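Local coordinates for ribokinase, putative (Burkholderia thailandensis, PDB 3B1N), which probably phosphorylates nucleosides as a kinase of the PfkB (ribokinase) family, binding ADP and the nucleoside analogue mizoribine, at residues A64-L70 with L87-R93. Numbering follows the deposited sequence.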
loop_
_atom_site.group_PDB
_atom_site.type_symbol
_atom_site.label_atom_id
_atom_site.label_comp_id
_atom_site.label_asym_id
_atom_site.label_seq_id
_atom_site.Cartn_x
_atom_site.Cartn_y
_atom_site.Cartn_z
ATOM N N ALA B 64 5.620 0.634 31.146
ATOM C CA ALA B 64 5.521 -0.268 29.989
ATOM C C ALA B 64 6.901 -0.784 29.643
ATOM O O ALA B 64 7.794 0.020 29.456
ATOM C CB ALA B 64 4.964 0.556 28.807
ATOM N N ARG B 65 7.030 -2.115 29.546
ATOM C CA ARG B 65 8.310 -2.742 29.218
ATOM C C ARG B 65 8.202 -3.399 27.841
ATOM O O ARG B 65 7.671 -4.505 27.729
ATOM C CB ARG B 65 8.717 -3.800 30.282
ATOM C CG ARG B 65 8.654 -3.270 31.746
ATOM C CD ARG B 65 9.759 -2.302 32.036
ATOM N NE ARG B 65 9.629 -1.814 33.432
ATOM C CZ ARG B 65 10.063 -2.454 34.520
ATOM N NH1 ARG B 65 10.725 -3.606 34.444
ATOM N NH2 ARG B 65 9.844 -1.915 35.720
ATOM N N MET B 66 8.689 -2.696 26.812
ATOM C CA MET B 66 8.666 -3.258 25.437
ATOM C C MET B 66 9.611 -4.442 25.329
ATOM O O MET B 66 10.749 -4.341 25.798
ATOM C CB MET B 66 9.113 -2.218 24.424
ATOM C CG MET B 66 8.172 -1.004 24.343
ATOM S SD MET B 66 8.860 0.404 23.408
ATOM C CE MET B 66 9.410 -0.440 22.008
ATOM N N MET B 67 9.105 -5.508 24.706
ATOM C CA MET B 67 9.942 -6.667 24.396
ATOM C C MET B 67 9.870 -6.878 22.903
ATOM O O MET B 67 8.799 -7.210 22.370
ATOM C CB MET B 67 9.441 -7.891 25.128
ATOM C CG MET B 67 10.290 -9.149 24.776
ATOM S SD MET B 67 9.919 -10.612 25.804
ATOM C CE MET B 67 11.032 -10.297 27.177
ATOM N N GLY B 68 11.003 -6.670 22.264
ATOM C CA GLY B 68 11.070 -6.801 20.794
ATOM C C GLY B 68 12.490 -6.656 20.331
ATOM O O GLY B 68 13.406 -6.339 21.135
ATOM N N THR B 69 12.696 -6.859 19.025
ATOM C CA THR B 69 14.022 -6.735 18.442
ATOM C C THR B 69 14.105 -5.581 17.437
ATOM O O THR B 69 13.149 -5.360 16.664
ATOM C CB THR B 69 14.412 -8.076 17.723
ATOM O OG1 THR B 69 13.288 -8.543 16.967
ATOM C CG2 THR B 69 14.718 -9.143 18.762
ATOM N N LEU B 70 15.225 -4.859 17.497
ATOM C CA LEU B 70 15.613 -3.784 16.558
ATOM C C LEU B 70 16.912 -4.170 15.841
ATOM O O LEU B 70 17.606 -5.119 16.263
ATOM C CB LEU B 70 15.849 -2.450 17.278
ATOM C CG LEU B 70 14.546 -1.754 17.696
ATOM C CD1 LEU B 70 14.967 -0.614 18.681
ATOM C CD2 LEU B 70 13.836 -1.203 16.459
ATOM N N LEU B 87 10.842 5.172 28.542
ATOM C CA LEU B 87 10.517 3.768 28.230
ATOM C C LEU B 87 11.764 2.896 28.411
ATOM O O LEU B 87 12.815 3.140 27.783
ATOM C CB LEU B 87 9.948 3.637 26.810
ATOM C CG LEU B 87 8.568 4.246 26.525
ATOM C CD1 LEU B 87 8.310 4.413 25.058
ATOM C CD2 LEU B 87 7.537 3.306 27.099
ATOM N N SER B 88 11.639 1.883 29.268
ATOM C CA SER B 88 12.756 1.020 29.611
ATOM C C SER B 88 13.161 0.253 28.365
ATOM O O SER B 88 12.277 -0.260 27.668
ATOM C CB SER B 88 12.356 -0.041 30.626
ATOM O OG SER B 88 13.466 -0.851 30.903
ATOM N N ARG B 89 14.476 0.158 28.152
ATOM C CA ARG B 89 15.040 -0.647 27.055
ATOM C C ARG B 89 15.446 -2.035 27.514
ATOM O O ARG B 89 16.127 -2.761 26.766
ATOM C CB ARG B 89 16.196 0.078 26.362
ATOM C CG ARG B 89 15.715 1.384 25.670
ATOM C CD ARG B 89 16.795 2.163 24.888
ATOM N NE ARG B 89 17.908 2.645 25.691
ATOM C CZ ARG B 89 19.114 2.070 25.765
ATOM N NH1 ARG B 89 19.401 0.943 25.109
ATOM N NH2 ARG B 89 20.045 2.623 26.528
ATOM N N GLU B 90 14.986 -2.426 28.715
ATOM C CA GLU B 90 15.397 -3.683 29.382
ATOM C C GLU B 90 15.266 -4.883 28.414
ATOM O O GLU B 90 16.223 -5.684 28.267
ATOM C CB GLU B 90 14.517 -3.898 30.639
ATOM C CG GLU B 90 14.808 -5.195 31.368
ATOM C CD GLU B 90 14.046 -5.321 32.690
ATOM O OE1 GLU B 90 14.303 -6.303 33.416
ATOM O OE2 GLU B 90 13.161 -4.482 32.990
ATOM N N TYR B 91 14.124 -4.976 27.729
ATOM C CA TYR B 91 13.803 -6.162 26.886
ATOM C C TYR B 91 13.814 -5.840 25.390
ATOM O O TYR B 91 13.249 -6.605 24.597
ATOM C CB TYR B 91 12.446 -6.756 27.291
ATOM C CG TYR B 91 12.369 -7.129 28.757
ATOM C CD1 TYR B 91 13.169 -8.152 29.247
ATOM C CD2 TYR B 91 11.511 -6.457 29.625
ATOM C CE1 TYR B 91 13.138 -8.504 30.606
ATOM C CE2 TYR B 91 11.447 -6.809 30.995
ATOM C CZ TYR B 91 12.279 -7.826 31.463
ATOM O OH TYR B 91 12.207 -8.192 32.803
ATOM N N VAL B 92 14.440 -4.709 25.035
ATOM C CA VAL B 92 14.624 -4.316 23.611
ATOM C C VAL B 92 16.023 -4.823 23.195
ATOM O O VAL B 92 17.052 -4.271 23.637
ATOM C CB VAL B 92 14.473 -2.795 23.401
ATOM C CG1 VAL B 92 14.749 -2.414 21.928
ATOM C CG2 VAL B 92 13.073 -2.374 23.785
ATOM N N ARG B 93 16.080 -5.844 22.344
ATOM C CA ARG B 93 17.366 -6.418 21.929
ATOM C C ARG B 93 17.741 -5.861 20.566
ATOM O O ARG B 93 16.902 -5.826 19.671
ATOM C CB ARG B 93 17.322 -7.948 21.923
ATOM C CG ARG B 93 18.590 -8.554 21.345
ATOM C CD ARG B 93 19.158 -9.701 22.127
ATOM N NE ARG B 93 20.133 -10.444 21.325
ATOM C CZ ARG B 93 20.323 -11.753 21.462
ATOM N NH1 ARG B 93 21.219 -12.402 20.704
ATOM N NH2 ARG B 93 19.598 -12.392 22.378
HETATM O O HOH W 1 9.616 0.004 27.297
HETATM O O HOH W 2 9.416 1.718 30.981
HETATM O O HOH W 3 11.951 -3.098 27.881
#
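Ala64 and Leu87 meet methyl to methyl, CB against CD2, the small alanine leaving room for helix 49-59. The backbones here stand too far apart to bond directly, and water fills in: one molecule accepts from Met66 N and donates to Ala64 O and Ser88 O, and a second joins Ala64 O to Ser88 N. Arg65 suits the solvent-facing margin. Its CB lies at the edge of the Tyr91 ring, while a bend at chi2 (-72°) carries CD past Ser88 CB. NH1 forms a salt bridge with Glu90 OE2 (3.0 Å), guanidinium and carboxylate planes 32° apart. NH2 pairs with Asp63. Glu90 CG lies over one face of the Tyr91 ring, 3.6 Å above its centre, and Glu90 N is bound by Ser88 OG in an ST turn. On the other face Met66 CB touches Val92 CG2 (4.0 Å); a third water links Met66 O, Ser88 O and Tyr91 N. The unbranched Met67, its CG anti to its backbone N (178°), brings CE obliquely to Tyr91 CD1 (3.7 Å), so the broad ring packs against both Met67 and Arg65. Gly68 adds no side chain to the Val92 face, and from here the strands pair directly: Gly68 N donates to Tyr91 O, Arg93 N to Gly68 O (3.0 Å), and Leu70 N to Arg93 O (2.9 Å). Thr69 CA makes a CA-H...O contact with Arg93 O, its OG1 bonding to Ala121 O, and Leu70 CD1 meets Val92 CG1 beneath helix 76-85. Direct hydrogen bonds thus join the parallel strands of this beta-alpha-beta unit from Gly68 onward, whereas three waters bridge the part before it.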